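Local coordinates for hypothetical multiheme protein (Ignicoccus hospitalis KIN4/I, PDB 4QO5), which is a membrane-associated octaheme cytochrome c that also binds calcium and probably transfers electrons along its hemes, at residues I28-G33 / H186-T191; G256-M261 / F279-C284; T438-K443 / K503-M508. All blocks are in the same frame, centred on the assembly; numbering follows the deposited sequence.

The three contacts follow one another along the chain, each closing before the next begins. Interaction 1 brings the junction of helices 18-30 and 32-39 against the hairpin of strands 176-185 and 188-196. Interaction 2, its centre about 41 Å away, holds helix 254-262 to the loop before helix 284-288 beside a heme c. Interaction 3 joins helices 413-447 and 498-520; its centre lies about 39 Å from that of interaction 2 and about 58 Å from that of interaction 1, across the chain's centre. Interactions 1 and 2 thus belong to heme-carrying regions, interaction 3 to the helical C-terminal part near a calcium site; 2 and 3 touch the same neighbouring subunit of the trimer.

Interaction 1 of 3, residues I28-G33 / H186-T191; sequences ISVTPG and HGIPVT
Val30 lies over one face of the His186 imidazole, an example of an aliphatic branch serving as the partner of a flat ring at a turn. Its CG1 methyl makes the CH-pi contact, 3.9 Å from the ring centroid and 18° off the ring normal, displaced toward the rim on the ND1 side. Because CG1 stands anti to the carbonyl carbon (chi1 -58°), this branch faces the ring, while CB of Val30 sits 3.7 Å from CE1 of His186. The carbonyl of Val30 approaches the ring, its O atom 3.5 Å from CE1 of His186, without forming a hydrogen bond. On the histidine, CG is likewise anti to the carbonyl carbon, and chi2 of 80° turns the imidazole across the CA-CB bond to present its face to the valine. To one side of the ring, CG1 of Val30 comes within a looser 4.5 Å of CD1 of the poorly ordered Ile188. The contact is partly buried, with Val30 inside, close to His27, an axial ligand of a heme c iron, and His186 exposed. It sets the end of helix 18-30 against the turn linking antiparallel strands 176-185 and 188-196, while helix 6-11 packs on Ile28 and Pro32.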
loop_
_atom_site.group_PDB
_atom_site.type_symbol
_atom_site.label_atom_id
_atom_site.label_comp_id
_atom_site.label_asym_id
_atom_site.label_seq_id
_atom_site.Cartn_x
_atom_site.Cartn_y
_atom_site.Cartn_z
ATOM N N ILE A 28 -36.416 7.430 3.391
ATOM C CA ILE A 28 -36.189 6.633 2.188
ATOM C C ILE A 28 -35.952 7.559 0.984
ATOM O O ILE A 28 -35.207 7.225 0.059
ATOM C CB ILE A 28 -37.358 5.650 1.941
ATOM C CG1 ILE A 28 -36.961 4.571 0.932
ATOM C CG2 ILE A 28 -38.624 6.383 1.501
ATOM C CD1 ILE A 28 -38.016 3.479 0.800
ATOM N N SER A 29 -36.550 8.745 1.012
ATOM C CA SER A 29 -36.332 9.692 -0.081
ATOM C C SER A 29 -35.249 10.734 0.228
ATOM O O SER A 29 -34.560 11.190 -0.678
ATOM C CB SER A 29 -37.645 10.364 -0.504
ATOM O OG SER A 29 -38.110 11.260 0.482
ATOM N N VAL A 30 -35.083 11.119 1.490
ATOM C CA VAL A 30 -34.128 12.192 1.787
ATOM C C VAL A 30 -32.707 11.697 2.033
ATOM O O VAL A 30 -31.742 12.389 1.710
ATOM C CB VAL A 30 -34.601 13.168 2.914
ATOM C CG1 VAL A 30 -35.930 13.802 2.534
ATOM C CG2 VAL A 30 -34.710 12.476 4.229
ATOM N N THR A 31 -32.584 10.502 2.596
ATOM C CA THR A 31 -31.285 9.863 2.791
ATOM C C THR A 31 -31.351 8.383 2.396
ATOM O O THR A 31 -31.219 7.491 3.245
ATOM C CB THR A 31 -30.770 9.970 4.247
ATOM O OG1 THR A 31 -31.705 9.355 5.139
ATOM C CG2 THR A 31 -30.533 11.427 4.663
ATOM N N PRO A 32 -31.523 8.119 1.095
ATOM C CA PRO A 32 -31.717 6.745 0.626
ATOM C C PRO A 32 -30.544 5.836 0.989
ATOM O O PRO A 32 -30.760 4.643 1.194
ATOM C CB PRO A 32 -31.842 6.897 -0.899
ATOM C CG PRO A 32 -31.263 8.268 -1.214
ATOM C CD PRO A 32 -31.577 9.101 -0.001
ATOM N N GLY A 33 -29.333 6.387 1.077
ATOM C CA GLY A 33 -28.171 5.589 1.437
ATOM C C GLY A 33 -28.253 5.037 2.846
ATOM O O GLY A 33 -27.873 3.891 3.098
ATOM N N HIS A 186 -34.598 19.425 0.945
ATOM C CA HIS A 186 -35.608 18.857 0.054
ATOM C C HIS A 186 -36.948 19.587 0.190
ATOM O O HIS A 186 -38.012 18.985 0.041
ATOM C CB HIS A 186 -35.796 17.361 0.323
ATOM C CG HIS A 186 -34.520 16.573 0.317
ATOM N ND1 HIS A 186 -33.665 16.528 1.399
ATOM C CD2 HIS A 186 -33.965 15.782 -0.634
ATOM C CE1 HIS A 186 -32.636 15.746 1.114
ATOM N NE2 HIS A 186 -32.793 15.282 -0.115
ATOM N N GLY A 187 -36.889 20.884 0.480
ATOM C CA GLY A 187 -38.087 21.697 0.603
ATOM C C GLY A 187 -38.617 21.783 2.021
ATOM O O GLY A 187 -39.502 22.584 2.306
ATOM N N ILE A 188 -38.077 20.958 2.913
ATOM C CA ILE A 188 -38.535 20.904 4.297
ATOM C C ILE A 188 -37.647 21.749 5.207
ATOM O O ILE A 188 -36.422 21.681 5.114
ATOM C CB ILE A 188 -38.485 19.458 4.840
ATOM C CG1 ILE A 188 -38.880 18.451 3.757
ATOM C CG2 ILE A 188 -39.361 19.315 6.076
ATOM C CD1 ILE A 188 -38.623 17.003 4.155
ATOM N N PRO A 189 -38.259 22.556 6.088
ATOM C CA PRO A 189 -37.481 23.211 7.146
ATOM C C PRO A 189 -37.088 22.190 8.215
ATOM O O PRO A 189 -37.947 21.472 8.726
ATOM C CB PRO A 189 -38.463 24.235 7.726
ATOM C CG PRO A 189 -39.526 24.402 6.680
ATOM C CD PRO A 189 -39.637 23.068 6.013
ATOM N N VAL A 190 -35.798 22.104 8.521
ATOM C CA VAL A 190 -35.294 21.138 9.494
ATOM C C VAL A 190 -34.216 21.775 10.355
ATOM O O VAL A 190 -33.285 22.391 9.840
ATOM C CB VAL A 190 -34.670 19.911 8.800
ATOM C CG1 VAL A 190 -34.263 18.837 9.830
ATOM C CG2 VAL A 190 -35.628 19.332 7.781
ATOM N N THR A 191 -34.333 21.614 11.668
ATOM C CA THR A 191 -33.280 22.052 12.570
ATOM C C THR A 191 -32.295 20.915 12.845
ATOM O O THR A 191 -32.702 19.795 13.176
ATOM C CB THR A 191 -33.868 22.545 13.901
ATOM O OG1 THR A 191 -34.774 23.622 13.650
ATOM C CG2 THR A 191 -32.767 23.024 14.825
#

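Interaction 2 of 3, residues G256-M261 / F279-C284; sequences GNIWFM and FTAPTC. With HEC (heme c), chain I.
A heme c pocket is walled here by helix 254-262 and by the loop that leads into helix 284-288. Between them, Thr283 puts its CG2 methyl over one face of the Trp259 indole, 3.6 Å from the centroid of the five-membered ring and 27° off its normal. This CH-pi contact is close, CG2 of Thr283 lying 3.2 Å from NE1 of Trp259, a buried nitrogen with no polar partner in the model. The indole extends to the threonine because CG stands opposite the backbone N (chi1 -173°). Ala281 packs against the helix, its CB 3.8 Å from CG2 of Ile258 and 4.2 Å from CB of Trp259. A leucine in place of Trp259 would probably leave the Thr283 methyl without its aromatic face and open a gap beside the loop. CD1 of Ile258 is 3.6 Å from CAD of the heme, and CD of Pro282 lies 3.5 Å from C3C of the porphyrin. Thr283 OG1 is hydrogen-bonded to the backbone O of Arg230. Cys284 is covalently linked to another heme and begins the Cys-X-X-Cys-His motif by which c-type cytochromes attach heme: one short loop lines one heme and leads straight into the attachment of another.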
loop_
_atom_site.group_PDB
_atom_site.type_symbol
_atom_site.label_atom_id
_atom_site.label_comp_id
_atom_site.label_asym_id
_atom_site.label_seq_id
_atom_site.Cartn_x
_atom_site.Cartn_y
_atom_site.Cartn_z
ATOM N N GLY A 256 -2.686 -13.319 5.306
ATOM C CA GLY A 256 -3.330 -12.299 4.471
ATOM C C GLY A 256 -3.469 -12.687 3.003
ATOM O O GLY A 256 -4.549 -12.527 2.413
ATOM N N ASN A 257 -2.387 -13.215 2.410
ATOM C CA ASN A 257 -2.412 -13.626 1.010
ATOM C C ASN A 257 -3.546 -14.612 0.791
ATOM O O ASN A 257 -4.314 -14.488 -0.155
ATOM C CB ASN A 257 -1.111 -14.339 0.603
ATOM C CG ASN A 257 0.139 -13.522 0.878
ATOM O OD1 ASN A 257 0.096 -12.301 1.040
ATOM N ND2 ASN A 257 1.272 -14.200 0.892
ATOM N N ILE A 258 -3.621 -15.618 1.665
ATOM C CA ILE A 258 -4.630 -16.664 1.539
ATOM C C ILE A 258 -6.051 -16.109 1.748
ATOM O O ILE A 258 -6.986 -16.475 1.027
ATOM C CB ILE A 258 -4.354 -17.801 2.551
ATOM C CG1 ILE A 258 -3.053 -18.513 2.186
ATOM C CG2 ILE A 258 -5.482 -18.812 2.548
ATOM C CD1 ILE A 258 -2.543 -19.422 3.321
ATOM N N TRP A 259 -6.207 -15.234 2.732
ATOM C CA TRP A 259 -7.519 -14.674 3.018
ATOM C C TRP A 259 -8.042 -13.910 1.797
ATOM O O TRP A 259 -9.189 -14.104 1.384
ATOM C CB TRP A 259 -7.482 -13.763 4.241
ATOM C CG TRP A 259 -8.862 -13.307 4.643
ATOM C CD1 TRP A 259 -9.698 -13.926 5.531
ATOM C CD2 TRP A 259 -9.571 -12.147 4.163
ATOM N NE1 TRP A 259 -10.876 -13.232 5.627
ATOM C CE2 TRP A 259 -10.823 -12.132 4.812
ATOM C CE3 TRP A 259 -9.261 -11.124 3.260
ATOM C CZ2 TRP A 259 -11.777 -11.128 4.588
ATOM C CZ3 TRP A 259 -10.220 -10.109 3.034
ATOM C CH2 TRP A 259 -11.461 -10.138 3.689
ATOM N N PHE A 260 -7.191 -13.082 1.196
ATOM C CA PHE A 260 -7.613 -12.317 0.006
ATOM C C PHE A 260 -8.191 -13.216 -1.091
ATOM O O PHE A 260 -9.204 -12.864 -1.713
ATOM C CB PHE A 260 -6.474 -11.445 -0.544
ATOM C CG PHE A 260 -6.170 -10.243 0.304
ATOM C CD1 PHE A 260 -7.183 -9.376 0.697
ATOM C CD2 PHE A 260 -4.880 -9.967 0.695
ATOM C CE1 PHE A 260 -6.905 -8.256 1.477
ATOM C CE2 PHE A 260 -4.596 -8.862 1.476
ATOM C CZ PHE A 260 -5.609 -8.002 1.868
ATOM N N MET A 261 -7.563 -14.374 -1.326
ATOM C CA MET A 261 -8.020 -15.259 -2.392
ATOM C C MET A 261 -9.110 -16.261 -2.011
ATOM O O MET A 261 -9.866 -16.702 -2.883
ATOM C CB MET A 261 -6.843 -16.016 -3.024
ATOM C CG MET A 261 -5.888 -15.137 -3.791
ATOM S SD MET A 261 -6.706 -14.094 -5.035
ATOM C CE MET A 261 -7.545 -15.306 -6.034
ATOM N N PHE A 279 -13.562 -20.749 8.143
ATOM C CA PHE A 279 -12.430 -20.020 7.564
ATOM C C PHE A 279 -11.130 -20.799 7.751
ATOM O O PHE A 279 -11.006 -21.564 8.703
ATOM C CB PHE A 279 -12.330 -18.624 8.201
ATOM C CG PHE A 279 -11.964 -18.636 9.672
ATOM C CD1 PHE A 279 -12.941 -18.754 10.653
ATOM C CD2 PHE A 279 -10.640 -18.501 10.066
ATOM C CE1 PHE A 279 -12.595 -18.769 12.017
ATOM C CE2 PHE A 279 -10.291 -18.503 11.403
ATOM C CZ PHE A 279 -11.277 -18.620 12.387
ATOM N N THR A 280 -10.170 -20.614 6.845
ATOM C CA THR A 280 -8.898 -21.334 6.911
ATOM C C THR A 280 -7.704 -20.384 7.019
ATOM O O THR A 280 -6.562 -20.826 7.037
ATOM C CB THR A 280 -8.708 -22.263 5.698
ATOM O OG1 THR A 280 -9.049 -21.553 4.503
ATOM C CG2 THR A 280 -9.614 -23.484 5.824
ATOM N N ALA A 281 -7.976 -19.083 7.085
ATOM C CA ALA A 281 -6.925 -18.082 7.310
ATOM C C ALA A 281 -7.492 -17.031 8.252
ATOM O O ALA A 281 -8.619 -16.594 8.071
ATOM C CB ALA A 281 -6.482 -17.415 5.972
ATOM N N PRO A 282 -6.696 -16.608 9.247
ATOM C CA PRO A 282 -7.156 -15.685 10.297
ATOM C C PRO A 282 -7.072 -14.209 9.892
ATOM O O PRO A 282 -6.127 -13.807 9.204
ATOM C CB PRO A 282 -6.168 -15.955 11.426
ATOM C CG PRO A 282 -4.883 -16.309 10.690
ATOM C CD PRO A 282 -5.310 -17.061 9.467
ATOM N N THR A 283 -8.063 -13.423 10.303
ATOM C CA THR A 283 -7.998 -11.975 10.202
ATOM C C THR A 283 -7.718 -11.367 11.569
ATOM O O THR A 283 -7.583 -12.087 12.566
ATOM C CB THR A 283 -9.333 -11.376 9.725
ATOM O OG1 THR A 283 -10.364 -11.656 10.691
ATOM C CG2 THR A 283 -9.725 -11.938 8.367
ATOM N N CYS A 284 -7.668 -10.038 11.617
ATOM C CA CYS A 284 -7.436 -9.331 12.878
ATOM C C CYS A 284 -8.374 -9.823 13.965
ATOM O O CYS A 284 -7.936 -10.153 15.064
ATOM C CB CYS A 284 -7.670 -7.840 12.712
ATOM S SG CYS A 284 -7.300 -7.199 11.084
HETATM FE FE HEC I . -0.742 -19.403 10.693
HETATM C CHA HEC I . 1.176 -19.652 7.880
HETATM C CHB HEC I . 2.080 -18.708 12.560
HETATM C CHC HEC I . -2.662 -18.708 13.416
HETATM C CHD HEC I . -3.377 -20.800 9.122
HETATM N NA HEC I . 1.218 -19.196 10.289
HETATM C C1A HEC I . 1.825 -19.324 9.041
HETATM C C2A HEC I . 3.243 -19.043 9.174
HETATM C C3A HEC I . 3.471 -18.804 10.470
HETATM C C4A HEC I . 2.225 -18.887 11.189
HETATM C CMA HEC I . 4.829 -18.451 11.103
HETATM C CAA HEC I . 4.320 -19.063 8.043
HETATM C CBA HEC I . 4.475 -17.649 7.458
HETATM C CGA HEC I . 5.740 -17.484 6.643
HETATM O O1A HEC I . 6.604 -18.395 6.666
HETATM O O2A HEC I . 5.895 -16.428 5.972
HETATM N NB HEC I . -0.368 -18.864 12.634
HETATM C C1B HEC I . 0.865 -18.496 13.144
HETATM C C2B HEC I . 0.677 -17.850 14.413
HETATM C C3B HEC I . -0.648 -17.814 14.644
HETATM C C4B HEC I . -1.311 -18.483 13.545
HETATM C CMB HEC I . 1.899 -17.309 15.201
HETATM C CAB HEC I . -1.490 -17.147 15.774
HETATM C CBB HEC I . -0.798 -16.027 16.603
HETATM N NC HEC I . -2.593 -19.720 11.174
HETATM C C1C HEC I . -3.242 -19.312 12.328
HETATM C C2C HEC I . -4.614 -19.762 12.291
HETATM C C3C HEC I . -4.817 -20.123 11.015
HETATM C C4C HEC I . -3.543 -20.259 10.364
HETATM C CMC HEC I . -5.627 -19.226 13.342
HETATM C CAC HEC I . -6.044 -20.587 10.196
HETATM C CBC HEC I . -7.394 -19.942 10.556
HETATM N ND HEC I . -1.049 -20.119 8.819
HETATM C C1D HEC I . -2.238 -20.703 8.385
HETATM C C2D HEC I . -2.094 -21.173 7.033
HETATM C C3D HEC I . -0.680 -20.803 6.665
HETATM C C4D HEC I . -0.103 -20.158 7.810
HETATM C CMD HEC I . -3.156 -21.885 6.171
HETATM C CAD HEC I . 0.013 -21.062 5.316
HETATM C CBD HEC I . 0.951 -22.253 5.518
HETATM C CGD HEC I . 2.126 -22.141 4.567
HETATM O O1D HEC I . 3.083 -21.383 4.883
HETATM O O2D HEC I . 2.134 -22.817 3.505
#

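Interaction 3 of 3, residues T438-K443 / K503-M508; sequences TVLLLK and KDIEHM
Leu440 and Met508 form the centre of a side-by-side helix packing, a worked example of how the gap between two nearly parallel helices is filled by a few apolar side chains. The axes of segments 438-443 and 503-508 run at 13° to each other and approach to 10.4 Å, a spacing that leaves room for side chains between the backbones. Into it Leu440 sends its CD1 methyl, which settles in a hollow of the other helix made by Ile505 and Met508. There CD1 of Leu440 lies 3.7 Å from the backbone O of Ile505, with CG2 of the same isoleucine alongside. CB of Met508 closes the hollow, 4.0 Å from CD1 of Leu440. The answering bump is the Met508 methyl. Its chain runs extended through chi2 and then bends at chi3 (67°), which carries CE back across to helix 413-447, where it rests 3.9 Å from CB of Leu440 and 4.4 Å from CB of Leu441. Each helix therefore supplies one projecting methyl and receives the other's. Around this pair Thr437 packs on Ile505 and Met508, and Trp469 of helix 464-485 lies against Leu441, which is also close to the calcium-binding Glu466. All four touching residues are buried and no hydrogen bond or salt bridge crosses between the segments, so their contact is essentially apolar, with van der Waals contact and exclusion of water as its likely source of stability.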
loop_
_atom_site.group_PDB
_atom_site.type_symbol
_atom_site.label_atom_id
_atom_site.label_comp_id
_atom_site.label_asym_id
_atom_site.label_seq_id
_atom_site.Cartn_x
_atom_site.Cartn_y
_atom_site.Cartn_z
ATOM N N THR A 438 18.531 6.598 22.209
ATOM C CA THR A 438 18.253 7.475 23.340
ATOM C C THR A 438 19.549 8.090 23.888
ATOM O O THR A 438 19.589 9.274 24.243
ATOM C CB THR A 438 17.484 6.738 24.463
ATOM O OG1 THR A 438 16.233 6.255 23.940
ATOM C CG2 THR A 438 17.223 7.669 25.632
ATOM N N VAL A 439 20.610 7.291 23.943
ATOM C CA VAL A 439 21.902 7.797 24.403
ATOM C C VAL A 439 22.488 8.789 23.393
ATOM O O VAL A 439 23.122 9.773 23.780
ATOM C CB VAL A 439 22.900 6.649 24.706
ATOM C CG1 VAL A 439 24.296 7.194 24.990
ATOM C CG2 VAL A 439 22.405 5.843 25.899
ATOM N N LEU A 440 22.294 8.523 22.104
ATOM C CA LEU A 440 22.701 9.478 21.072
ATOM C C LEU A 440 21.955 10.809 21.246
ATOM O O LEU A 440 22.530 11.881 21.074
ATOM C CB LEU A 440 22.473 8.917 19.665
ATOM C CG LEU A 440 23.356 7.722 19.289
ATOM C CD1 LEU A 440 22.905 7.089 17.993
ATOM C CD2 LEU A 440 24.814 8.147 19.196
ATOM N N LEU A 441 20.679 10.742 21.599
ATOM C CA LEU A 441 19.932 11.972 21.857
ATOM C C LEU A 441 20.490 12.734 23.064
ATOM O O LEU A 441 20.593 13.962 23.029
ATOM C CB LEU A 441 18.443 11.702 22.034
ATOM C CG LEU A 441 17.616 12.990 22.171
ATOM C CD1 LEU A 441 17.889 13.955 21.012
ATOM C CD2 LEU A 441 16.159 12.662 22.233
ATOM N N LEU A 442 20.851 12.015 24.125
ATOM C CA LEU A 442 21.484 12.655 25.279
ATOM C C LEU A 442 22.792 13.340 24.873
ATOM O O LEU A 442 23.135 14.394 25.397
ATOM C CB LEU A 442 21.736 11.647 26.404
ATOM C CG LEU A 442 20.499 11.091 27.110
ATOM C CD1 LEU A 442 20.894 10.010 28.117
ATOM C CD2 LEU A 442 19.718 12.197 27.800
ATOM N N LYS A 443 23.516 12.746 23.929
ATOM C CA LYS A 443 24.726 13.376 23.406
ATOM C C LYS A 443 24.400 14.643 22.613
ATOM O O LYS A 443 25.127 15.631 22.673
ATOM C CB LYS A 443 25.514 12.399 22.525
ATOM C CG LYS A 443 26.126 11.241 23.291
ATOM C CD LYS A 443 27.046 10.392 22.414
ATOM C CE LYS A 443 27.827 9.390 23.265
ATOM N NZ LYS A 443 28.387 8.262 22.465
ATOM N N LYS A 503 19.925 2.353 9.908
ATOM C CA LYS A 503 20.171 3.598 9.181
ATOM C C LYS A 503 19.940 4.818 10.085
ATOM O O LYS A 503 20.728 5.773 10.094
ATOM C CB LYS A 503 19.267 3.685 7.950
ATOM C CG LYS A 503 19.460 4.944 7.128
ATOM C CD LYS A 503 18.523 4.946 5.933
ATOM C CE LYS A 503 18.419 6.328 5.321
ATOM N NZ LYS A 503 17.418 6.364 4.215
ATOM N N ASP A 504 18.861 4.775 10.856
ATOM C CA ASP A 504 18.533 5.879 11.755
ATOM C C ASP A 504 19.633 6.111 12.798
ATOM O O ASP A 504 20.033 7.248 13.040
ATOM C CB ASP A 504 17.201 5.610 12.442
ATOM C CG ASP A 504 16.581 6.864 13.016
ATOM O OD1 ASP A 504 16.940 7.974 12.570
ATOM O OD2 ASP A 504 15.725 6.733 13.910
ATOM N N ILE A 505 20.128 5.028 13.399
ATOM C CA ILE A 505 21.249 5.114 14.331
ATOM C C ILE A 505 22.433 5.825 13.693
ATOM O O ILE A 505 23.004 6.755 14.266
ATOM C CB ILE A 505 21.679 3.715 14.827
ATOM C CG1 ILE A 505 20.584 3.125 15.732
ATOM C CG2 ILE A 505 23.004 3.798 15.577
ATOM C CD1 ILE A 505 20.789 1.647 16.078
ATOM N N GLU A 506 22.786 5.404 12.485
ATOM C CA GLU A 506 23.900 6.017 11.780
ATOM C C GLU A 506 23.587 7.440 11.334
ATOM O O GLU A 506 24.467 8.288 11.300
ATOM C CB GLU A 506 24.316 5.155 10.593
ATOM C CG GLU A 506 24.868 3.812 11.016
ATOM C CD GLU A 506 26.065 3.939 11.943
ATOM O OE1 GLU A 506 26.849 4.905 11.783
ATOM O OE2 GLU A 506 26.228 3.072 12.830
ATOM N N HIS A 507 22.333 7.701 11.004
ATOM C CA HIS A 507 21.936 9.059 10.636
ATOM C C HIS A 507 22.162 10.006 11.815
ATOM O O HIS A 507 22.782 11.066 11.663
ATOM C CB HIS A 507 20.514 9.067 10.069
ATOM C CG HIS A 507 20.060 10.397 9.545
ATOM N ND1 HIS A 507 20.922 11.274 8.916
ATOM C CD2 HIS A 507 18.817 10.876 9.317
ATOM C CE1 HIS A 507 20.238 12.314 8.474
ATOM N NE2 HIS A 507 18.960 12.093 8.686
ATOM N N MET A 508 21.729 9.595 13.004
ATOM C CA MET A 508 22.009 10.384 14.201
ATOM C C MET A 508 23.506 10.571 14.452
ATOM O O MET A 508 23.952 11.673 14.782
ATOM C CB MET A 508 21.322 9.776 15.425
ATOM C CG MET A 508 19.811 9.661 15.270
ATOM S SD MET A 508 19.062 9.027 16.784
ATOM C CE MET A 508 19.353 10.390 17.916
#